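Local structure of extracellular solute-binding protein family 1 (Alicyclobacillus acidocaldarius subsp. acidocaldarius, 4OVJ) at residues A[136-141]-A[360-365]; A[258-263]-A[289-294]. The protein probably captures a solute outside the cell and delivers it to an ABC-type transporter, as in other family 1 solute-binding proteins. One frame throughout, in Å; residues are numbered along the deposited sequence.

Contact 1 (A[136-141]-A[360-365]); sequences LNNYAV and NEALKV. With SO4 (sulfate ion), chain B.
Next to the place where N138 meets A362, a short polar bond joins Y139 OH to O4 of a sulfate ion, at 2.8 Å. The setting is the two-lobed fold of the periplasmic-binding-protein superfamily, in which a strand of the mixed sheet, 128-144, is covered on one side by helix 350-365. N138 turns its side chain toward the helix, and the neighbouring Y139 sends its ring the other way, where the sulfate oxygen lies in the plane of the ring at its hydroxyl edge.

The helix contact itself is small and well defined. The methyl CB of A362 sits over the flat carboxamide of N138, 3.7 Å from ND2 and almost as near to CG and OD1. A chi1 of 58° places CG between the backbone N and the carbonyl carbon, which swings the amide alongside the chain to the carbonyl of the next residue. ND2 then donates to Y139 O over 2.9 Å; the acceptor lies close to the plane of the amide, while the donor stands 49° above the carbonyl plane of Y139. This bond is likely to restrain the rotation of the amide and so keep a broad surface turned to the alanine. L358 and V359, one turn earlier on the helix, also touch this side chain.

Beside this pair, leucine meets leucine: L136 CD1 and L363 CD2 approach to 4.4 Å, a loose methyl-to-methyl contact. The principle illustrated is that a buried amide can serve an apolar interface when its own chain supplies an acceptor. Away from the strand, K364 NZ forms a salt bridge with E361 OE2 at 2.9 Å, meeting the carboxylate oxygen on its syn side.

Contact 2 (A[258-263]-A[289-294]); sequences LTWVNY and GLYIKP. With SO4 (sulfate ion), chain B.
W260 and K293, the residues whose CA atoms come nearest, are 9.8 Å apart, and the two segments meet through side chains. At W260 the first strand ends in a type I beta turn, closed by Y263 N donating to W260 O at 3.0 Å, whereas the second segment arrives as loop and leads into strand 293-300.

The indole spans this distance. With chi1 at -62°, its CG stands beside the backbone N and the six-membered ring extends toward the second segment, where CH2 lies 3.5 Å from Y291 OH. The tyrosine and tryptophan side chains cross at about a right angle. K293 also crosses the indole at about a right angle, touching it with CB and CD; CD is 3.9 Å from CH2, and beyond CD the chain leads away from the indole.

At the other end of the indole, NE1 donates to sulfate O2 over 2.9 Å, nearly straight at 173°, with the oxygen in the ring plane. Replacing W260 by an alanine is likely to leave sulfate O2 without this N-H donor and to take away the surface against which Y291 and the K293 methylenes rest.

Beyond the contact, Y291 packs on Q186 and R193 of helix 185-194, while L290 and V261 lean on helix 350-365. Strand 128-144 pairs antiparallel with both strands of the contact.

How the contacts relate
Strand 128-144 makes one unit of the two contacts, whose centres are only about 6 Å apart. N137 O probably accepts a hydrogen bond from K293 N at 2.8 Å, and N138 O likewise from V261 N at 2.8 Å, so the asparagine pair of contact 1 is tied to both segments of contact 2. The rings of Y139 and W260 stack, and each binds the same sulfate, which S184 also holds. That ion probably came from the crystallisation liquor; its polar and aromatic surroundings are consistent with a ligand-binding region, though the natural solute remains unidentified. Along the chain, contact 2 is nested inside the loop that contact 1 closes.

Contact 1 (A[136-141]-A[360-365])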
# COMPACT_ATOMS: atom_id res chain seq x y z
N LEU A 136 -3.52 3.86 -4.56
CA LEU A 136 -3.39 3.65 -3.13
C LEU A 136 -3.64 2.20 -2.70
O LEU A 136 -4.34 1.45 -3.38
CB LEU A 136 -4.43 4.50 -2.42
CG LEU A 136 -4.44 5.99 -2.75
CD1 LEU A 136 -5.53 6.70 -1.96
CD2 LEU A 136 -3.09 6.62 -2.45
N ASN A 137 -3.08 1.84 -1.55
CA ASN A 137 -3.42 0.61 -0.86
C ASN A 137 -3.27 0.86 0.64
O ASN A 137 -2.55 1.74 1.07
CB ASN A 137 -2.50 -0.51 -1.32
CG ASN A 137 -3.11 -1.90 -1.21
OD1 ASN A 137 -4.20 -2.12 -0.66
ND2 ASN A 137 -2.40 -2.86 -1.78
N ASN A 138 -3.96 0.06 1.44
CA ASN A 138 -3.74 0.09 2.88
C ASN A 138 -4.24 -1.20 3.51
O ASN A 138 -4.93 -1.98 2.88
CB ASN A 138 -4.43 1.31 3.51
CG ASN A 138 -5.92 1.34 3.25
OD1 ASN A 138 -6.39 1.98 2.31
ND2 ASN A 138 -6.70 0.67 4.11
N TYR A 139 -3.85 -1.41 4.76
CA TYR A 139 -4.29 -2.59 5.49
C TYR A 139 -5.77 -2.51 5.83
O TYR A 139 -6.33 -1.44 6.06
CB TYR A 139 -3.49 -2.73 6.78
CG TYR A 139 -2.15 -3.41 6.58
CD1 TYR A 139 -2.07 -4.68 6.05
CD2 TYR A 139 -0.96 -2.79 6.98
CE1 TYR A 139 -0.85 -5.33 5.88
CE2 TYR A 139 0.26 -3.42 6.81
CZ TYR A 139 0.30 -4.69 6.26
OH TYR A 139 1.50 -5.34 6.09
N ALA A 140 -6.40 -3.68 5.87
CA ALA A 140 -7.77 -3.83 6.32
C ALA A 140 -7.90 -5.21 6.96
O ALA A 140 -7.11 -6.10 6.68
CB ALA A 140 -8.72 -3.74 5.15
N VAL A 141 -8.90 -5.35 7.82
CA VAL A 141 -9.37 -6.66 8.22
C VAL A 141 -10.47 -7.05 7.25
O VAL A 141 -11.45 -6.35 7.09
CB VAL A 141 -9.91 -6.64 9.65
CG1 VAL A 141 -10.54 -7.97 10.00
CG2 VAL A 141 -8.81 -6.29 10.64
N ASN A 360 -11.95 5.30 1.91
CA ASN A 360 -12.45 6.58 2.39
C ASN A 360 -12.39 6.71 3.91
O ASN A 360 -12.04 7.75 4.43
CB ASN A 360 -13.86 6.85 1.86
CG ASN A 360 -13.89 7.13 0.37
OD1 ASN A 360 -12.86 7.43 -0.26
ND2 ASN A 360 -15.07 7.07 -0.22
N GLU A 361 -12.70 5.63 4.64
CA GLU A 361 -12.53 5.63 6.09
C GLU A 361 -11.07 5.63 6.52
O GLU A 361 -10.72 6.31 7.48
CB GLU A 361 -13.30 4.48 6.71
CG GLU A 361 -14.79 4.64 6.53
CD GLU A 361 -15.30 5.96 7.08
OE1 GLU A 361 -14.98 6.29 8.25
OE2 GLU A 361 -15.99 6.69 6.34
N ALA A 362 -10.22 4.90 5.79
CA ALA A 362 -8.79 4.89 6.08
C ALA A 362 -8.18 6.26 5.96
O ALA A 362 -7.32 6.64 6.75
CB ALA A 362 -8.07 3.93 5.15
N LEU A 363 -8.61 7.01 4.95
CA LEU A 363 -8.03 8.34 4.72
C LEU A 363 -8.33 9.32 5.84
O LEU A 363 -7.58 10.29 6.05
CB LEU A 363 -8.52 8.89 3.39
CG LEU A 363 -7.99 8.16 2.17
CD1 LEU A 363 -8.78 8.57 0.94
CD2 LEU A 363 -6.51 8.43 1.99
N LYS A 364 -9.41 9.08 6.59
CA LYS A 364 -9.72 9.94 7.73
C LYS A 364 -8.71 9.81 8.88
O LYS A 364 -8.48 10.77 9.60
CB LYS A 364 -11.13 9.66 8.24
CG LYS A 364 -12.21 10.03 7.25
CD LYS A 364 -13.58 9.62 7.78
CE LYS A 364 -14.69 10.04 6.84
NZ LYS A 364 -15.97 9.43 7.29
N VAL A 365 -8.11 8.64 9.03
CA VAL A 365 -7.22 8.38 10.16
C VAL A 365 -5.75 8.26 9.79
O VAL A 365 -4.91 8.44 10.65
CB VAL A 365 -7.61 7.09 10.94
CG1 VAL A 365 -9.07 7.15 11.36
CG2 VAL A 365 -7.35 5.82 10.13
S SO4 B . 2.23 -8.33 4.21
O1 SO4 B . 3.35 -9.24 4.51
O2 SO4 B . 2.72 -7.07 3.58
O3 SO4 B . 1.33 -8.98 3.25
O4 SO4 B . 1.50 -8.05 5.46

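Contact 2 (A[258-263]-A[289-294])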
# COMPACT_ATOMS: atom_id res chain seq x y z
N LEU A 258 -6.04 -10.07 8.18
CA LEU A 258 -5.52 -8.72 8.19
C LEU A 258 -4.51 -8.65 7.06
O LEU A 258 -3.46 -9.30 7.13
CB LEU A 258 -4.83 -8.42 9.53
CG LEU A 258 -3.97 -7.15 9.57
CD1 LEU A 258 -4.85 -5.94 9.35
CD2 LEU A 258 -3.22 -7.06 10.89
N THR A 259 -4.84 -7.92 6.00
CA THR A 259 -3.97 -7.87 4.84
C THR A 259 -4.26 -6.61 4.04
O THR A 259 -5.06 -5.77 4.46
CB THR A 259 -4.15 -9.11 3.96
OG1 THR A 259 -3.17 -9.10 2.90
CG2 THR A 259 -5.55 -9.15 3.38
N TRP A 260 -3.61 -6.47 2.89
CA TRP A 260 -3.86 -5.32 2.04
C TRP A 260 -5.26 -5.36 1.45
O TRP A 260 -5.74 -6.42 1.00
CB TRP A 260 -2.81 -5.22 0.94
CG TRP A 260 -1.47 -5.05 1.54
CD1 TRP A 260 -0.58 -6.04 1.88
CD2 TRP A 260 -0.90 -3.82 1.96
NE1 TRP A 260 0.54 -5.47 2.48
CE2 TRP A 260 0.37 -4.11 2.52
CE3 TRP A 260 -1.32 -2.48 1.90
CZ2 TRP A 260 1.22 -3.12 3.02
CZ3 TRP A 260 -0.47 -1.49 2.40
CH2 TRP A 260 0.78 -1.82 2.95
N VAL A 261 -5.93 -4.22 1.45
CA VAL A 261 -7.33 -4.17 1.09
C VAL A 261 -7.58 -4.62 -0.36
O VAL A 261 -8.65 -5.15 -0.65
CB VAL A 261 -7.95 -2.78 1.37
CG1 VAL A 261 -7.47 -1.74 0.37
CG2 VAL A 261 -9.46 -2.87 1.38
N ASN A 262 -6.59 -4.46 -1.23
CA ASN A 262 -6.67 -4.88 -2.63
C ASN A 262 -7.02 -6.34 -2.80
O ASN A 262 -7.60 -6.73 -3.82
CB ASN A 262 -5.34 -4.58 -3.37
CG ASN A 262 -4.23 -5.58 -3.06
OD1 ASN A 262 -3.59 -5.52 -2.01
ND2 ASN A 262 -3.96 -6.49 -4.01
N TYR A 263 -6.66 -7.16 -1.81
CA TYR A 263 -6.93 -8.59 -1.86
C TYR A 263 -8.41 -8.94 -1.78
O TYR A 263 -8.76 -10.09 -2.07
CB TYR A 263 -6.17 -9.34 -0.77
CG TYR A 263 -4.71 -9.55 -1.08
CD1 TYR A 263 -4.32 -10.38 -2.12
CD2 TYR A 263 -3.72 -8.94 -0.33
CE1 TYR A 263 -2.99 -10.58 -2.42
CE2 TYR A 263 -2.38 -9.13 -0.62
CZ TYR A 263 -2.02 -9.95 -1.67
OH TYR A 263 -0.70 -10.18 -1.97
N GLY A 289 -1.36 3.75 13.71
CA GLY A 289 -0.49 2.91 12.91
C GLY A 289 -0.74 2.99 11.42
O GLY A 289 0.18 2.76 10.62
N LEU A 290 -1.97 3.27 11.02
CA LEU A 290 -2.35 3.12 9.63
C LEU A 290 -1.69 4.19 8.76
O LEU A 290 -1.59 5.35 9.16
CB LEU A 290 -3.86 3.20 9.48
CG LEU A 290 -4.45 2.66 8.17
CD1 LEU A 290 -4.20 1.16 8.01
CD2 LEU A 290 -5.95 2.97 8.14
N TYR A 291 -1.25 3.77 7.59
CA TYR A 291 -0.77 4.65 6.54
C TYR A 291 -1.36 4.17 5.23
O TYR A 291 -1.79 3.02 5.10
CB TYR A 291 0.76 4.63 6.43
CG TYR A 291 1.33 3.25 6.21
CD1 TYR A 291 1.50 2.36 7.26
CD2 TYR A 291 1.65 2.81 4.93
CE1 TYR A 291 1.99 1.08 7.06
CE2 TYR A 291 2.15 1.54 4.72
CZ TYR A 291 2.30 0.67 5.79
OH TYR A 291 2.79 -0.59 5.58
N ILE A 292 -1.37 5.06 4.25
CA ILE A 292 -1.74 4.71 2.89
C ILE A 292 -0.45 4.54 2.11
O ILE A 292 0.39 5.42 2.10
CB ILE A 292 -2.60 5.82 2.24
CG1 ILE A 292 -3.73 6.27 3.16
CG2 ILE A 292 -3.15 5.34 0.91
CD1 ILE A 292 -4.65 5.17 3.62
N LYS A 293 -0.32 3.41 1.43
CA LYS A 293 0.87 3.15 0.64
C LYS A 293 0.62 3.70 -0.76
O LYS A 293 -0.34 3.30 -1.41
CB LYS A 293 1.13 1.66 0.57
CG LYS A 293 2.36 1.25 -0.21
CD LYS A 293 2.55 -0.26 -0.14
CE LYS A 293 3.48 -0.75 -1.24
NZ LYS A 293 4.88 -0.39 -0.93
N PRO A 294 1.47 4.62 -1.24
CA PRO A 294 1.36 5.07 -2.62
C PRO A 294 1.92 4.01 -3.57
O PRO A 294 3.05 3.55 -3.40
CB PRO A 294 2.20 6.34 -2.64
CG PRO A 294 3.27 6.08 -1.62
CD PRO A 294 2.66 5.20 -0.57
S SO4 B . 2.23 -8.33 4.21
O1 SO4 B . 3.35 -9.24 4.51
O2 SO4 B . 2.72 -7.07 3.58
O3 SO4 B . 1.33 -8.98 3.25
O4 SO4 B . 1.50 -8.05 5.46